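Local coordinates for protein sortase, SrtB family (Streptococcus pneumoniae PCS8235, PDB 4Y4Q) that probably acts as a cysteine transpeptidase of the sortase B class in forming the type II pilus on the bacterial surface, at residues F180-P185 / L197-S202; S62-L67 / L72-V77; Y78-D83 / A142-Q147. All coordinates share one frame; numbering follows the deposited sequence.

Interaction 1. Residues F180-P185 / L197-S202; sequences FNIYDP and LDHLLS
Asn181 and Ile182 meet the imidazole of His199 from two different directions. Ile182 comes in at the ring edge, close to the ring plane, with CD1 3.9 Å from His199 ND1, and the two side chains cross at about a right angle. The Asn181 contribution is its CB, which approaches obliquely and lies 3.7 Å from His199 CE1. What brings the ring to them is a first torsion that sets His199 CG opposite the backbone N (chi1 177°), sending the imidazole off the helix toward the loop.

The same Ile182 CD1 also touches Leu200, 3.7 Å from its CD1, again with the side chains roughly perpendicular. One methyl thus spans neighbouring helix residues, and the buried pair Ile182 and Leu200 continues into the sheet through Ile234, Leu220 and Leu173. On the polar side a water bridges the segments: it donates to Asn181 O at 2.8 Å and is hydrogen-bonded to His199 ND1 at 3.0 Å. Tyr196 OH adds a hydrogen bond to Ile182 O.

The loop thus folds back on helix 190-202, which lies in the connection between strands 163-176 and 218-225, the helix-bearing beta6/beta7 loop characteristic of class B sortases.

Interaction 2. Residues S62-L67 / L72-V77; sequences SKLQEL and LGWINV
Leu72 meets Gln65 through its backbone: Gln65 NE2 lies 4.0 Å from Leu72 CA, a packing contact. The glutamine chain runs extended beyond CG, carrying its amide from the short helix to the start of the strand, where NE2 finds its hydrogen-bonding partner in Val71 O, one residue earlier. The Leu72 side chain leaves in the other direction, away from 62-67, and packs on Leu86 and Gln88 of strand 83-88 and on Leu112 of strand 110-112.

Gly73 follows. Together with Leu72 it faces the single residue Leu86 on strand 83-88, making a classic beta bulge.

Trp74 turns back toward 62-67. Its CG stands opposite the backbone N (chi1 -163°), and the six-membered end of the indole reaches Leu64: CZ3 lies 4.1 Å from Leu64 CD1. The leucine methyl comes to the indole obliquely, and the two side chains cross at about a right angle. At the other end of the indole, NE1 faces Asp83 OD1 in a probable hydrogen bond that is modelled too short to be relied on in detail. Leu64 and Gln65 sit on a short helical turn, in which Lys63 O accepts from both Glu66 N at 2.9 Å and Leu67 N at 3.1 Å.

Ile75 packs on Leu86, Ile110 and Leu167. The backbone of Asn76 then pairs with Ser157, as that of Trp74 does with Tyr159, and the side chain of Val77 rests against Ile169, Ile82 and Phe144.

The arrangement is a small surface contact, one leucine-indole touch beside a glutamine amide, that lays the N-terminal helical turn against the first strand of the sortase beta-barrel.

Interaction 3. Residues Y78-D83 / A142-Q147; sequences YGTNID and AKFADQ
The ring of Phe144 is the flat group here, and both of its partners from 78-83 approach obliquely at its far end. Ile82 CD1 lies 3.9 Å from Phe144 CE1, while Thr80 CG2 stands somewhat farther off, 4.4 Å from Phe144 CZ, the neighbouring ring carbon. The ring of Phe149 meets that of Phe144 edge-to-face, and Phe150 also touches the Phe144 side chain, which is buried.

Torsions on both sides bring the ends together. Phe144 places its CG opposite its own carbonyl carbon (chi1 -74°), and the ring reaches across to the loop although the side chain sets out obliquely to that direction. Ile82 starts toward 142-147 and stays extended to CD1 (chi2 -175°), so its terminal methyl does the touching.

Thr80 divides its work. Its methyl belongs to the apolar contact, while OG1 accepts from Ile82 N at 3.0 Å with an N-H...O angle of 159°, closing an ST turn. The same hydroxyl is hydrogen-bonded to Val77 O, which leaves OG1 gripped by two backbone groups, one at the end of strand 73-77 and one in the loop. The ST turn thereby ties together Thr80 and Ile82, the two residues that meet the phenylalanine.

Across the contact, Lys143 to Asp146 form a type I beta turn, closed by Asp146 N to Lys143 O at 3.1 Å. Asp146 then caps the next helix, its OD2 accepting from Phe149 N.

The contact therefore lies where the loop between strands 73-77 and 83-88 meets the junction of helices 139-143 and 147-152. Asp140 of the first helix bonds to Asn81 N, and strand 163-176 lines the Phe144 side chain with Ile169 and Met172.

Interactions 2 and 3 are continuous in the chain: strand 73-77 of interaction 2 leads into loop 78-83 of interaction 3, and the two touch through Val77 N to Ile82 O, a probable backbone hydrogen bond at 2.9 Å. Interaction 1 lies apart, its centre about 29 Å from that of interaction 2 and on the opposite side of the chain's centre. Interaction 3 is buried and joined by purely apolar side-chain packing. Interaction 2 is a surface contact, with one leucine-indole touch and an amide packed against backbone. Interaction 1 falls between, half buried, combining an apolar inner pair with a water bridge toward its more open side.

Interaction 1. Residues F180-P185 / L197-S202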
loop_
_atom_site.group_PDB
_atom_site.type_symbol
_atom_site.label_atom_id
_atom_site.label_comp_id
_atom_site.label_asym_id
_atom_site.label_seq_id
_atom_site.Cartn_x
_atom_site.Cartn_y
_atom_site.Cartn_z
ATOM N N PHE A 180 8.720 -5.779 -12.876
ATOM C CA PHE A 180 9.186 -6.568 -11.740
ATOM C C PHE A 180 10.233 -5.835 -10.904
ATOM O O PHE A 180 10.461 -6.194 -9.764
ATOM C CB PHE A 180 9.673 -7.928 -12.215
ATOM C CG PHE A 180 8.654 -8.664 -13.021
ATOM C CD1 PHE A 180 7.448 -9.045 -12.451
ATOM C CD2 PHE A 180 8.881 -8.952 -14.357
ATOM C CE1 PHE A 180 6.492 -9.722 -13.204
ATOM C CE2 PHE A 180 7.931 -9.636 -15.111
ATOM C CZ PHE A 180 6.742 -10.021 -14.536
ATOM N N ASN A 181 10.845 -4.791 -11.455
ATOM C CA ASN A 181 11.734 -3.941 -10.662
ATOM C C ASN A 181 11.012 -3.384 -9.435
ATOM O O ASN A 181 11.641 -3.105 -8.421
ATOM C CB ASN A 181 12.246 -2.759 -11.495
ATOM C CG ASN A 181 13.223 -3.175 -12.561
ATOM O OD1 ASN A 181 14.225 -3.830 -12.274
ATOM N ND2 ASN A 181 12.931 -2.811 -13.807
ATOM N N ILE A 182 9.695 -3.207 -9.552
ATOM C CA ILE A 182 8.889 -2.586 -8.498
ATOM C C ILE A 182 8.104 -3.627 -7.701
ATOM O O ILE A 182 8.024 -3.573 -6.467
ATOM C CB ILE A 182 7.865 -1.631 -9.109
ATOM C CG1 ILE A 182 8.570 -0.560 -9.951
ATOM C CG2 ILE A 182 6.902 -1.080 -8.017
ATOM C CD1 ILE A 182 9.454 0.365 -9.167
ATOM N N TYR A 183 7.495 -4.555 -8.428
ATOM C CA TYR A 183 6.676 -5.604 -7.837
ATOM C C TYR A 183 7.537 -6.815 -7.493
ATOM O O TYR A 183 7.367 -7.889 -8.075
ATOM C CB TYR A 183 5.560 -6.010 -8.813
ATOM C CG TYR A 183 4.533 -4.915 -9.060
ATOM C CD1 TYR A 183 3.528 -4.657 -8.134
ATOM C CD2 TYR A 183 4.582 -4.131 -10.217
ATOM C CE1 TYR A 183 2.589 -3.645 -8.356
ATOM C CE2 TYR A 183 3.657 -3.130 -10.446
ATOM C CZ TYR A 183 2.662 -2.893 -9.505
ATOM O OH TYR A 183 1.732 -1.902 -9.722
ATOM N N ASP A 184 8.455 -6.626 -6.548
ATOM C CA ASP A 184 9.315 -7.700 -6.025
ATOM C C ASP A 184 9.226 -7.598 -4.512
ATOM O O ASP A 184 10.023 -6.900 -3.881
ATOM C CB ASP A 184 10.756 -7.466 -6.468
ATOM C CG ASP A 184 11.689 -8.609 -6.102
ATOM O OD1 ASP A 184 11.333 -9.468 -5.265
ATOM O OD2 ASP A 184 12.797 -8.643 -6.669
ATOM N N PRO A 185 8.235 -8.274 -3.919
ATOM C CA PRO A 185 7.956 -8.060 -2.496
ATOM C C PRO A 185 8.938 -8.832 -1.620
ATOM O O PRO A 185 9.483 -9.853 -2.048
ATOM C CB PRO A 185 6.546 -8.643 -2.339
ATOM C CG PRO A 185 6.544 -9.822 -3.338
ATOM C CD PRO A 185 7.398 -9.337 -4.512
ATOM N N LEU A 197 15.173 0.676 -3.063
ATOM C CA LEU A 197 14.698 1.991 -2.639
ATOM C C LEU A 197 15.172 3.064 -3.611
ATOM O O LEU A 197 14.390 3.919 -4.040
ATOM C CB LEU A 197 15.241 2.287 -1.245
ATOM C CG LEU A 197 14.441 3.114 -0.247
ATOM C CD1 LEU A 197 12.986 2.657 -0.190
ATOM C CD2 LEU A 197 15.100 2.948 1.101
ATOM N N ASP A 198 16.453 3.001 -3.971
ATOM C CA ASP A 198 17.049 4.002 -4.842
ATOM C C ASP A 198 16.348 4.052 -6.199
ATOM O O ASP A 198 16.127 5.133 -6.752
ATOM C CB ASP A 198 18.550 3.749 -5.011
ATOM C CG ASP A 198 19.372 4.212 -3.808
ATOM O OD1 ASP A 198 18.780 4.513 -2.752
ATOM O OD2 ASP A 198 20.615 4.268 -3.922
ATOM N N HIS A 199 15.995 2.887 -6.733
ATOM C CA HIS A 199 15.318 2.834 -8.028
ATOM C C HIS A 199 13.886 3.330 -7.887
ATOM O O HIS A 199 13.430 4.167 -8.673
ATOM C CB HIS A 199 15.332 1.417 -8.634
ATOM C CG HIS A 199 14.578 1.316 -9.923
ATOM N ND1 HIS A 199 13.277 0.857 -9.991
ATOM C CD2 HIS A 199 14.922 1.659 -11.187
ATOM C CE1 HIS A 199 12.860 0.906 -11.247
ATOM N NE2 HIS A 199 13.839 1.391 -11.990
ATOM N N LEU A 200 13.188 2.807 -6.880
ATOM C CA LEU A 200 11.817 3.222 -6.583
ATOM C C LEU A 200 11.697 4.750 -6.566
ATOM O O LEU A 200 10.856 5.323 -7.248
ATOM C CB LEU A 200 11.372 2.628 -5.247
ATOM C CG LEU A 200 9.890 2.713 -4.870
ATOM C CD1 LEU A 200 9.010 2.037 -5.921
ATOM C CD2 LEU A 200 9.671 2.074 -3.513
ATOM N N LEU A 201 12.579 5.410 -5.829
ATOM C CA LEU A 201 12.568 6.862 -5.769
ATOM C C LEU A 201 12.867 7.514 -7.124
ATOM O O LEU A 201 12.285 8.542 -7.461
ATOM C CB LEU A 201 13.549 7.352 -4.695
ATOM C CG LEU A 201 13.105 7.003 -3.266
ATOM C CD1 LEU A 201 14.233 7.181 -2.246
ATOM C CD2 LEU A 201 11.876 7.836 -2.868
ATOM N N SER A 202 13.759 6.914 -7.908
ATOM C CA SER A 202 14.197 7.546 -9.153
ATOM C C SER A 202 13.091 7.626 -10.203
ATOM O O SER A 202 13.157 8.457 -11.102
ATOM C CB SER A 202 15.434 6.841 -9.738
ATOM O OG SER A 202 15.149 5.498 -10.085
HETATM O O HOH W 1 13.101 -0.873 -7.490
#

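Interaction 2. Residues S62-L67 / L72-V77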
loop_
_atom_site.group_PDB
_atom_site.type_symbol
_atom_site.label_atom_id
_atom_site.label_comp_id
_atom_site.label_asym_id
_atom_site.label_seq_id
_atom_site.Cartn_x
_atom_site.Cartn_y
_atom_site.Cartn_z
ATOM N N SER A 62 -11.095 -7.026 18.109
ATOM C CA SER A 62 -11.157 -8.444 18.439
ATOM C C SER A 62 -12.522 -9.033 18.099
ATOM O O SER A 62 -12.692 -10.252 18.064
ATOM C CB SER A 62 -10.846 -8.663 19.921
ATOM O OG SER A 62 -10.495 -10.013 20.175
ATOM N N LYS A 63 -13.492 -8.159 17.848
ATOM C CA LYS A 63 -14.850 -8.594 17.509
ATOM C C LYS A 63 -15.032 -8.624 15.995
ATOM O O LYS A 63 -15.635 -9.547 15.454
ATOM C CB LYS A 63 -15.900 -7.680 18.137
ATOM C CG LYS A 63 -15.807 -7.518 19.651
ATOM C CD LYS A 63 -15.666 -8.848 20.370
ATOM C CE LYS A 63 -15.692 -8.673 21.887
ATOM N NZ LYS A 63 -15.435 -9.961 22.608
ATOM N N LEU A 64 -14.502 -7.612 15.317
ATOM C CA LEU A 64 -14.530 -7.576 13.864
ATOM C C LEU A 64 -13.924 -8.856 13.308
ATOM O O LEU A 64 -14.443 -9.431 12.349
ATOM C CB LEU A 64 -13.770 -6.350 13.343
ATOM C CG LEU A 64 -13.790 -6.018 11.852
ATOM C CD1 LEU A 64 -13.497 -4.547 11.639
ATOM C CD2 LEU A 64 -12.758 -6.827 11.092
ATOM N N GLN A 65 -12.840 -9.311 13.923
ATOM C CA GLN A 65 -12.171 -10.513 13.449
ATOM C C GLN A 65 -12.916 -11.795 13.822
ATOM O O GLN A 65 -12.648 -12.852 13.260
ATOM C CB GLN A 65 -10.710 -10.528 13.905
ATOM C CG GLN A 65 -9.901 -9.407 13.250
ATOM C CD GLN A 65 -8.467 -9.304 13.742
ATOM O OE1 GLN A 65 -8.215 -8.927 14.886
ATOM N NE2 GLN A 65 -7.517 -9.610 12.863
ATOM N N GLU A 66 -13.866 -11.695 14.751
ATOM C CA GLU A 66 -14.729 -12.819 15.077
ATOM C C GLU A 66 -15.768 -12.997 13.974
ATOM O O GLU A 66 -16.097 -14.119 13.598
ATOM C CB GLU A 66 -15.441 -12.602 16.424
ATOM C CG GLU A 66 -14.587 -12.804 17.672
ATOM C CD GLU A 66 -15.432 -13.123 18.901
ATOM O OE1 GLU A 66 -16.208 -14.108 18.865
ATOM O OE2 GLU A 66 -15.328 -12.391 19.907
ATOM N N LEU A 67 -16.292 -11.880 13.474
ATOM C CA LEU A 67 -17.277 -11.896 12.397
ATOM C C LEU A 67 -16.584 -12.080 11.049
ATOM O O LEU A 67 -17.172 -12.623 10.113
ATOM C CB LEU A 67 -18.080 -10.592 12.371
ATOM C CG LEU A 67 -19.141 -10.329 13.434
ATOM C CD1 LEU A 67 -19.910 -9.054 13.109
ATOM C CD2 LEU A 67 -20.091 -11.499 13.545
ATOM N N LEU A 72 -7.089 -9.332 8.421
ATOM C CA LEU A 72 -5.881 -9.312 9.240
ATOM C C LEU A 72 -5.501 -7.908 9.698
ATOM O O LEU A 72 -4.652 -7.744 10.573
ATOM C CB LEU A 72 -4.710 -9.983 8.515
ATOM C CG LEU A 72 -4.231 -9.358 7.213
ATOM C CD1 LEU A 72 -3.198 -8.274 7.475
ATOM C CD2 LEU A 72 -3.667 -10.434 6.290
ATOM N N GLY A 73 -6.118 -6.892 9.110
ATOM C CA GLY A 73 -5.867 -5.538 9.565
ATOM C C GLY A 73 -6.720 -4.507 8.864
ATOM O O GLY A 73 -7.753 -4.835 8.273
ATOM N N TRP A 74 -6.277 -3.256 8.916
ATOM C CA TRP A 74 -7.058 -2.152 8.374
ATOM C C TRP A 74 -6.129 -0.998 8.021
ATOM O O TRP A 74 -5.142 -0.755 8.728
ATOM C CB TRP A 74 -8.103 -1.691 9.397
ATOM C CG TRP A 74 -9.185 -0.873 8.793
ATOM C CD1 TRP A 74 -9.122 0.444 8.452
ATOM C CD2 TRP A 74 -10.506 -1.321 8.442
ATOM N NE1 TRP A 74 -10.327 0.850 7.917
ATOM C CE2 TRP A 74 -11.191 -0.216 7.898
ATOM C CE3 TRP A 74 -11.174 -2.547 8.541
ATOM C CZ2 TRP A 74 -12.524 -0.298 7.457
ATOM C CZ3 TRP A 74 -12.491 -2.632 8.100
ATOM C CH2 TRP A 74 -13.154 -1.512 7.566
ATOM N N ILE A 75 -6.439 -0.296 6.929
ATOM C CA ILE A 75 -5.615 0.824 6.475
ATOM C C ILE A 75 -6.443 2.082 6.214
ATOM O O ILE A 75 -7.522 2.032 5.608
ATOM C CB ILE A 75 -4.796 0.450 5.204
ATOM C CG1 ILE A 75 -3.854 1.579 4.788
ATOM C CG2 ILE A 75 -5.707 0.081 4.047
ATOM C CD1 ILE A 75 -2.688 1.075 3.905
ATOM N N ASN A 76 -5.915 3.220 6.650
ATOM C CA ASN A 76 -6.611 4.491 6.513
ATOM C C ASN A 76 -5.631 5.564 6.040
ATOM O O ASN A 76 -4.508 5.634 6.535
ATOM C CB ASN A 76 -7.196 4.873 7.870
ATOM C CG ASN A 76 -8.145 6.063 7.796
ATOM O OD1 ASN A 76 -8.527 6.514 6.714
ATOM N ND2 ASN A 76 -8.544 6.568 8.960
ATOM N N VAL A 77 -6.040 6.377 5.068
ATOM C CA VAL A 77 -5.296 7.582 4.725
ATOM C C VAL A 77 -6.206 8.800 4.936
ATOM O O VAL A 77 -7.242 8.950 4.266
ATOM C CB VAL A 77 -4.776 7.555 3.282
ATOM C CG1 VAL A 77 -4.095 8.898 2.929
ATOM C CG2 VAL A 77 -3.805 6.405 3.091
#

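Interaction 3. Residues Y78-D83 / A142-Q147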
loop_
_atom_site.group_PDB
_atom_site.type_symbol
_atom_site.label_atom_id
_atom_site.label_comp_id
_atom_site.label_asym_id
_atom_site.label_seq_id
_atom_site.Cartn_x
_atom_site.Cartn_y
_atom_site.Cartn_z
ATOM N N TYR A 78 -5.817 9.661 5.870
ATOM C CA TYR A 78 -6.689 10.739 6.339
ATOM C C TYR A 78 -7.236 11.619 5.219
ATOM O O TYR A 78 -6.557 11.865 4.235
ATOM C CB TYR A 78 -5.950 11.587 7.373
ATOM C CG TYR A 78 -5.487 10.779 8.563
ATOM C CD1 TYR A 78 -6.332 9.861 9.167
ATOM C CD2 TYR A 78 -4.206 10.926 9.079
ATOM C CE1 TYR A 78 -5.921 9.118 10.257
ATOM C CE2 TYR A 78 -3.779 10.175 10.174
ATOM C CZ TYR A 78 -4.647 9.280 10.757
ATOM O OH TYR A 78 -4.238 8.539 11.843
ATOM N N GLY A 79 -8.475 12.077 5.376
ATOM C CA GLY A 79 -9.116 12.901 4.367
ATOM C C GLY A 79 -9.350 12.236 3.013
ATOM O O GLY A 79 -9.713 12.924 2.061
ATOM N N THR A 80 -9.147 10.920 2.906
ATOM C CA THR A 80 -9.421 10.230 1.643
ATOM C C THR A 80 -10.419 9.090 1.806
ATOM O O THR A 80 -10.842 8.794 2.924
ATOM C CB THR A 80 -8.156 9.623 1.039
ATOM O OG1 THR A 80 -7.773 8.468 1.798
ATOM C CG2 THR A 80 -7.013 10.637 1.013
ATOM N N ASN A 81 -10.778 8.452 0.690
ATOM C CA ASN A 81 -11.624 7.256 0.716
ATOM C C ASN A 81 -10.814 5.968 0.897
ATOM O O ASN A 81 -11.326 4.873 0.715
ATOM C CB ASN A 81 -12.466 7.154 -0.560
ATOM C CG ASN A 81 -13.462 8.302 -0.702
ATOM O OD1 ASN A 81 -14.159 8.660 0.252
ATOM N ND2 ASN A 81 -13.527 8.887 -1.899
ATOM N N ILE A 82 -9.540 6.099 1.231
ATOM C CA ILE A 82 -8.714 4.925 1.483
ATOM C C ILE A 82 -8.948 4.497 2.920
ATOM O O ILE A 82 -8.380 5.078 3.855
ATOM C CB ILE A 82 -7.247 5.236 1.240
ATOM C CG1 ILE A 82 -7.093 5.827 -0.167
ATOM C CG2 ILE A 82 -6.404 3.981 1.427
ATOM C CD1 ILE A 82 -5.662 6.078 -0.605
ATOM N N ASP A 83 -10.022 3.750 3.080
ATOM C CA ASP A 83 -10.361 3.122 4.325
ATOM C C ASP A 83 -10.667 1.743 3.835
ATOM O O ASP A 83 -11.528 1.561 2.975
ATOM C CB ASP A 83 -11.605 3.762 4.936
ATOM C CG ASP A 83 -11.891 3.258 6.337
ATOM O OD1 ASP A 83 -10.926 3.017 7.092
ATOM O OD2 ASP A 83 -13.081 3.105 6.685
ATOM N N ALA A 142 -5.375 7.201 -7.537
ATOM C CA ALA A 142 -4.980 7.955 -8.724
ATOM C C ALA A 142 -4.949 9.465 -8.482
ATOM O O ALA A 142 -4.299 10.197 -9.231
ATOM C CB ALA A 142 -5.919 7.644 -9.877
ATOM N N LYS A 143 -5.653 9.942 -7.452
ATOM C CA LYS A 143 -5.695 11.384 -7.198
ATOM C C LYS A 143 -4.354 11.878 -6.691
ATOM O O LYS A 143 -4.070 13.073 -6.746
ATOM C CB LYS A 143 -6.802 11.765 -6.209
ATOM C CG LYS A 143 -8.202 11.404 -6.655
ATOM C CD LYS A 143 -9.238 12.107 -5.789
ATOM C CE LYS A 143 -10.647 11.605 -6.090
ATOM N NZ LYS A 143 -11.642 12.264 -5.194
ATOM N N PHE A 144 -3.525 10.961 -6.200
ATOM C CA PHE A 144 -2.181 11.332 -5.759
ATOM C C PHE A 144 -1.280 11.743 -6.931
ATOM O O PHE A 144 -0.172 12.235 -6.724
ATOM C CB PHE A 144 -1.540 10.198 -4.946
ATOM C CG PHE A 144 -2.109 10.054 -3.554
ATOM C CD1 PHE A 144 -3.242 9.286 -3.323
ATOM C CD2 PHE A 144 -1.519 10.709 -2.480
ATOM C CE1 PHE A 144 -3.774 9.167 -2.031
ATOM C CE2 PHE A 144 -2.044 10.592 -1.183
ATOM C CZ PHE A 144 -3.169 9.825 -0.961
ATOM N N ALA A 145 -1.753 11.560 -8.160
ATOM C CA ALA A 145 -1.011 12.051 -9.317
ATOM C C ALA A 145 -1.060 13.579 -9.407
ATOM O O ALA A 145 -0.250 14.188 -10.107
ATOM C CB ALA A 145 -1.522 11.417 -10.602
ATOM N N ASP A 146 -2.004 14.190 -8.693
ATOM C CA ASP A 146 -2.109 15.651 -8.631
ATOM C C ASP A 146 -1.199 16.228 -7.538
ATOM O O ASP A 146 -1.212 15.763 -6.392
ATOM C CB ASP A 146 -3.559 16.077 -8.399
ATOM C CG ASP A 146 -3.724 17.587 -8.369
ATOM O OD1 ASP A 146 -3.549 18.233 -9.430
ATOM O OD2 ASP A 146 -4.032 18.127 -7.283
ATOM N N GLN A 147 -0.401 17.228 -7.906
ATOM C CA GLN A 147 0.588 17.819 -7.005
ATOM C C GLN A 147 -0.035 18.225 -5.667
ATOM O O GLN A 147 0.437 17.833 -4.601
ATOM C CB GLN A 147 1.245 19.041 -7.676
ATOM C CG GLN A 147 2.440 19.647 -6.909
ATOM C CD GLN A 147 3.618 18.678 -6.792
ATOM O OE1 GLN A 147 3.819 18.033 -5.753
ATOM N NE2 GLN A 147 4.394 18.563 -7.866
#